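Local coordinates for protein aminoglycoside 6-adenylyltransferase (Bacillus subtilis, PDB 2PBE) that adenylates streptomycin and streptidine on the O-6 position using ATP, or GTP for streptomycin, and so mediates bacterial resistance to streptomycin, at residues R22-T27 against L127-F132; D141-I146 against K212-M217. One frame throughout, in Å; residues are numbered along the deposited sequence.

Interaction 1: R22-T27 against L127-F132; sequences RIRLVT and LDKDSF
R24 and K129 meet at the end of a pair of antiparallel strands, and L127 marks where the pairing is regular. The extended chain of K129 crosses R24 at about a right angle, with its CD over the centre of one guanidinium face, 3.7 Å above the plane. At the edge of the same group, D130 OD1 lies in the guanidinium plane and forms a salt bridge of 3.1 Å with R24 NH1, which meets it on the carboxylate's syn side but 23° out of the carboxylate plane. R24 reaches this place because its chain bends at chi2 (-79°) and again at chi3, while a bond from NH2 to E21 O holds the far end.

The pairing is that of two neighbouring central strands in the mixed sheet of a nucleotidyltransferase fold. V26 and L127 form a hydrogen-bonded pair, V26 N to L127 O at 2.9 Å, with a weak return bond from L127 N to V26 O; L25 and D128 form the next, non-hydrogen-bonded one, and K129 N then bonds R24 O at 2.8 Å. On its other edge strand 23-28 carries a classic beta bulge, R24 and L25 both facing F50. L127 packs on L18 of helix 6-19 and on F208, its CB 4.3 Å from V26 CB; on the other face, L25 CD2 packs against D128, whose OD2 bonds Y135 OH.

K129 NZ makes a weak bond of 3.0 Å to I23 O in the strand and stronger ones to A17 O, near the C-terminal end of helix 6-19, and D20 O, just past it. These carbonyls probably ease its closeness to the R24 charge.

Interaction 2: D141-I146 against K212-M217; sequences DRQYWI and KNYKFM
Y144, a buried tyrosine, reaches from 141-146 to the loop 212-217. Its CB points toward that loop, and chi1 of -56° sets CG anti to the carbonyl carbon, which sends the ring across. Along one side of the ring, CD1 and then CE1 come to Y214 CE1, each at 3.9 Å. They present an edge to the face of Y214 in a T-shaped pair, the planes at 73° and the centroids 5.5 Å apart. On the other side, CE2 comes 4.0 Å from K212 CD. Over one face K212 CA makes a CH-pi contact, 4.1 Å from the centroid of the Y144 ring, and the opposite face carries Q143 CD, toward the rim. At the tip, OH accepts the backbone N-H of N213 at 3.1 Å with an angle of 158°, while the bent side chain of K212 crosses at a slant, its NZ 3.6 Å from Y144 OH. Y214 in turn rests on P190 of helix 177-204. This is loop packing at the edge of the sheet: the turn leading into strand 145-146 is pinned to the loop after strand 207-209 by an aromatic T-shaped pair and a side-chain-to-backbone hydrogen bond, with a type I beta turn starting at Y214.

Overall arrangement
Read from the N terminus, the chain makes helix 6-19 and enters strand 23-28, then builds the strands on the other side of 23-28, from 45-51 out to 70-74, before returning at 125-128, where interaction 1 closes a loop of about a hundred residues. Interaction 2 opens only afterwards: from 141-146 the chain runs through the long helices 151-173 and 177-204 and strand 207-209 before 212-217 closes it. The two loops are thus in series, neither nested nor crossed. The centres of interactions 1 and 2 lie about 16 Å apart. The same mixed sheet links them, since 207-209 lies between 125-128 and 145-146. Interaction 2 ties the residues leading into edge strand 145-146 to the loop that follows 207-209.

Interaction 1: R22-T27 against L127-F132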
# COMPACT_ATOMS: atom_id res chain seq x y z
N ARG A 22 -16.46 -9.71 4.62
CA ARG A 22 -16.77 -10.65 3.54
C ARG A 22 -15.76 -10.46 2.40
O ARG A 22 -15.51 -11.40 1.63
CB ARG A 22 -18.18 -10.44 2.97
CG ARG A 22 -19.31 -10.45 3.97
CD ARG A 22 -19.91 -9.06 4.04
NE ARG A 22 -21.28 -8.97 3.55
CZ ARG A 22 -21.90 -7.83 3.28
NH1 ARG A 22 -21.27 -6.67 3.43
NH2 ARG A 22 -23.17 -7.85 2.87
N ILE A 23 -15.18 -9.27 2.29
CA ILE A 23 -14.23 -9.02 1.22
C ILE A 23 -12.84 -9.49 1.61
O ILE A 23 -12.23 -8.97 2.55
CB ILE A 23 -14.19 -7.54 0.83
CG1 ILE A 23 -15.59 -7.07 0.44
CG2 ILE A 23 -13.27 -7.34 -0.38
CD1 ILE A 23 -15.69 -5.59 0.21
N ARG A 24 -12.34 -10.48 0.87
CA ARG A 24 -11.03 -11.08 1.12
C ARG A 24 -9.96 -10.66 0.12
O ARG A 24 -8.80 -10.56 0.47
CB ARG A 24 -11.18 -12.60 1.11
CG ARG A 24 -12.12 -13.13 2.20
CD ARG A 24 -11.43 -13.17 3.54
NE ARG A 24 -11.98 -12.22 4.49
CZ ARG A 24 -11.34 -11.81 5.58
NH1 ARG A 24 -10.13 -12.28 5.85
NH2 ARG A 24 -11.91 -10.94 6.41
N LEU A 25 -10.35 -10.41 -1.11
CA LEU A 25 -9.41 -10.03 -2.16
C LEU A 25 -9.98 -8.88 -3.00
O LEU A 25 -11.19 -8.79 -3.20
CB LEU A 25 -9.14 -11.27 -3.04
CG LEU A 25 -7.92 -11.41 -3.96
CD1 LEU A 25 -8.03 -10.46 -5.14
CD2 LEU A 25 -6.65 -11.13 -3.18
N VAL A 26 -9.11 -7.99 -3.47
CA VAL A 26 -9.53 -6.85 -4.28
C VAL A 26 -8.61 -6.72 -5.48
O VAL A 26 -7.39 -6.73 -5.34
CB VAL A 26 -9.47 -5.54 -3.48
CG1 VAL A 26 -9.89 -4.37 -4.35
CG2 VAL A 26 -10.37 -5.64 -2.27
N THR A 27 -9.21 -6.55 -6.66
CA THR A 27 -8.45 -6.44 -7.90
C THR A 27 -8.90 -5.25 -8.71
O THR A 27 -10.04 -4.83 -8.60
CB THR A 27 -8.65 -7.66 -8.76
OG1 THR A 27 -8.34 -8.83 -8.00
CG2 THR A 27 -7.76 -7.61 -9.97
N LEU A 127 -5.45 -5.81 -2.59
CA LEU A 127 -5.51 -6.32 -1.23
C LEU A 127 -5.85 -7.79 -1.19
O LEU A 127 -6.73 -8.27 -1.91
CB LEU A 127 -6.54 -5.54 -0.40
CG LEU A 127 -6.77 -5.93 1.06
CD1 LEU A 127 -5.47 -5.86 1.89
CD2 LEU A 127 -7.81 -4.97 1.63
N ASP A 128 -5.14 -8.51 -0.33
CA ASP A 128 -5.34 -9.93 -0.10
C ASP A 128 -5.32 -10.08 1.41
O ASP A 128 -4.33 -9.78 2.05
CB ASP A 128 -4.21 -10.75 -0.72
CG ASP A 128 -4.50 -12.23 -0.72
OD1 ASP A 128 -5.58 -12.62 -0.22
OD2 ASP A 128 -3.67 -13.01 -1.21
N LYS A 129 -6.42 -10.55 1.98
CA LYS A 129 -6.50 -10.69 3.42
C LYS A 129 -6.08 -12.04 3.94
O LYS A 129 -5.74 -12.18 5.11
CB LYS A 129 -7.91 -10.37 3.91
CG LYS A 129 -8.34 -8.92 3.68
CD LYS A 129 -9.69 -8.66 4.35
CE LYS A 129 -10.18 -7.24 4.13
NZ LYS A 129 -11.51 -7.05 4.76
N ASP A 130 -6.06 -13.02 3.05
CA ASP A 130 -5.69 -14.38 3.43
C ASP A 130 -4.36 -14.86 2.89
O ASP A 130 -3.68 -15.65 3.55
CB ASP A 130 -6.79 -15.33 3.02
CG ASP A 130 -8.16 -14.84 3.46
OD1 ASP A 130 -8.29 -14.46 4.65
OD2 ASP A 130 -9.09 -14.82 2.63
N SER A 131 -4.00 -14.40 1.69
CA SER A 131 -2.73 -14.77 1.08
C SER A 131 -2.63 -16.29 0.88
O SER A 131 -1.56 -16.87 1.04
CB SER A 131 -1.56 -14.29 1.96
OG SER A 131 -1.86 -13.07 2.63
N PHE A 132 -3.75 -16.94 0.54
CA PHE A 132 -3.72 -18.39 0.33
C PHE A 132 -2.99 -18.70 -0.97
O PHE A 132 -2.19 -19.64 -1.04
CB PHE A 132 -5.15 -18.94 0.26

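Interaction 2: D141-I146 against K212-M217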
# COMPACT_ATOMS: atom_id res chain seq x y z
N ASP A 141 5.15 -3.63 -10.99
CA ASP A 141 4.44 -3.33 -9.75
C ASP A 141 4.97 -4.02 -8.49
O ASP A 141 4.56 -3.65 -7.38
CB ASP A 141 2.96 -3.65 -9.92
CG ASP A 141 2.25 -2.65 -10.81
OD1 ASP A 141 2.29 -1.44 -10.50
OD2 ASP A 141 1.65 -3.08 -11.82
N ARG A 142 5.85 -5.01 -8.65
CA ARG A 142 6.39 -5.68 -7.48
C ARG A 142 7.07 -4.64 -6.57
O ARG A 142 7.31 -4.87 -5.38
CB ARG A 142 7.38 -6.77 -7.90
N GLN A 143 7.36 -3.48 -7.15
CA GLN A 143 7.99 -2.38 -6.44
C GLN A 143 7.12 -1.94 -5.26
O GLN A 143 7.62 -1.60 -4.18
CB GLN A 143 8.15 -1.21 -7.41
CG GLN A 143 8.78 0.02 -6.80
CD GLN A 143 8.59 1.25 -7.66
OE1 GLN A 143 9.08 2.33 -7.32
NE2 GLN A 143 7.88 1.10 -8.79
N TYR A 144 5.81 -1.97 -5.47
CA TYR A 144 4.85 -1.56 -4.46
C TYR A 144 4.22 -2.70 -3.68
O TYR A 144 3.49 -2.47 -2.71
CB TYR A 144 3.75 -0.73 -5.10
CG TYR A 144 4.24 0.47 -5.86
CD1 TYR A 144 4.82 1.57 -5.19
CD2 TYR A 144 4.11 0.53 -7.27
CE1 TYR A 144 5.28 2.73 -5.91
CE2 TYR A 144 4.55 1.69 -8.01
CZ TYR A 144 5.13 2.78 -7.32
OH TYR A 144 5.55 3.90 -8.00
N TRP A 145 4.49 -3.94 -4.07
CA TRP A 145 3.88 -5.07 -3.39
C TRP A 145 4.43 -5.32 -1.99
O TRP A 145 5.64 -5.39 -1.78
CB TRP A 145 4.02 -6.36 -4.21
CG TRP A 145 3.07 -7.42 -3.73
CD1 TRP A 145 3.40 -8.66 -3.25
CD2 TRP A 145 1.64 -7.34 -3.68
NE1 TRP A 145 2.27 -9.35 -2.89
CE2 TRP A 145 1.17 -8.57 -3.14
CE3 TRP A 145 0.70 -6.34 -4.02
CZ2 TRP A 145 -0.21 -8.85 -2.94
CZ3 TRP A 145 -0.68 -6.61 -3.82
CH2 TRP A 145 -1.11 -7.86 -3.28
N ILE A 146 3.52 -5.47 -1.03
CA ILE A 146 3.88 -5.73 0.36
C ILE A 146 3.25 -7.03 0.86
O ILE A 146 2.09 -7.29 0.60
CB ILE A 146 3.43 -4.53 1.26
CG1 ILE A 146 4.34 -3.32 1.02
CG2 ILE A 146 3.41 -4.95 2.75
CD1 ILE A 146 5.80 -3.54 1.40
N LYS A 212 0.74 3.38 -6.88
CA LYS A 212 1.65 4.22 -7.65
C LYS A 212 2.06 5.39 -6.74
O LYS A 212 1.22 6.20 -6.33
CB LYS A 212 0.96 4.75 -8.91
CG LYS A 212 1.92 5.31 -9.95
CD LYS A 212 2.80 4.21 -10.53
CE LYS A 212 4.06 4.77 -11.18
NZ LYS A 212 5.02 3.66 -11.51
N ASN A 213 3.34 5.45 -6.41
CA ASN A 213 3.90 6.48 -5.53
C ASN A 213 3.36 6.44 -4.11
O ASN A 213 3.09 7.49 -3.50
CB ASN A 213 3.72 7.89 -6.11
CG ASN A 213 4.77 8.21 -7.16
OD1 ASN A 213 4.63 7.86 -8.33
ND2 ASN A 213 5.86 8.86 -6.73
N TYR A 214 3.21 5.23 -3.59
CA TYR A 214 2.77 5.00 -2.21
C TYR A 214 1.48 5.73 -1.83
O TYR A 214 1.26 6.05 -0.66
CB TYR A 214 3.93 5.39 -1.25
CG TYR A 214 5.31 5.09 -1.82
CD1 TYR A 214 5.80 3.76 -1.89
CD2 TYR A 214 6.11 6.12 -2.40
CE1 TYR A 214 7.04 3.45 -2.54
CE2 TYR A 214 7.34 5.83 -3.06
CZ TYR A 214 7.81 4.49 -3.13
OH TYR A 214 8.99 4.20 -3.79
N LYS A 215 0.61 5.96 -2.81
CA LYS A 215 -0.65 6.68 -2.60
C LYS A 215 -1.63 6.04 -1.60
O LYS A 215 -2.52 6.72 -1.09
CB LYS A 215 -1.36 6.91 -3.95
CG LYS A 215 -1.68 5.65 -4.74
CD LYS A 215 -1.79 5.94 -6.24
CE LYS A 215 -3.16 6.47 -6.64
NZ LYS A 215 -4.14 5.36 -6.74
N PHE A 216 -1.48 4.75 -1.33
CA PHE A 216 -2.39 4.06 -0.41
C PHE A 216 -1.92 3.95 1.03
O PHE A 216 -2.65 3.46 1.89
CB PHE A 216 -2.68 2.64 -0.92
CG PHE A 216 -3.29 2.58 -2.28
CD1 PHE A 216 -4.37 3.42 -2.63
CD2 PHE A 216 -2.80 1.66 -3.22
CE1 PHE A 216 -4.97 3.35 -3.91
CE2 PHE A 216 -3.39 1.56 -4.52
CZ PHE A 216 -4.47 2.41 -4.87
N MSE A 217 -0.71 4.41 1.31
CA MSE A 217 -0.16 4.31 2.65
C MSE A 217 -0.88 5.03 3.77
O MSE A 217 -0.85 4.56 4.92
CB MSE A 217 1.32 4.72 2.62
CG MSE A 217 2.22 3.64 2.05
SE MSE A 217 1.92 1.89 2.88
CE MSE A 217 3.10 1.99 4.41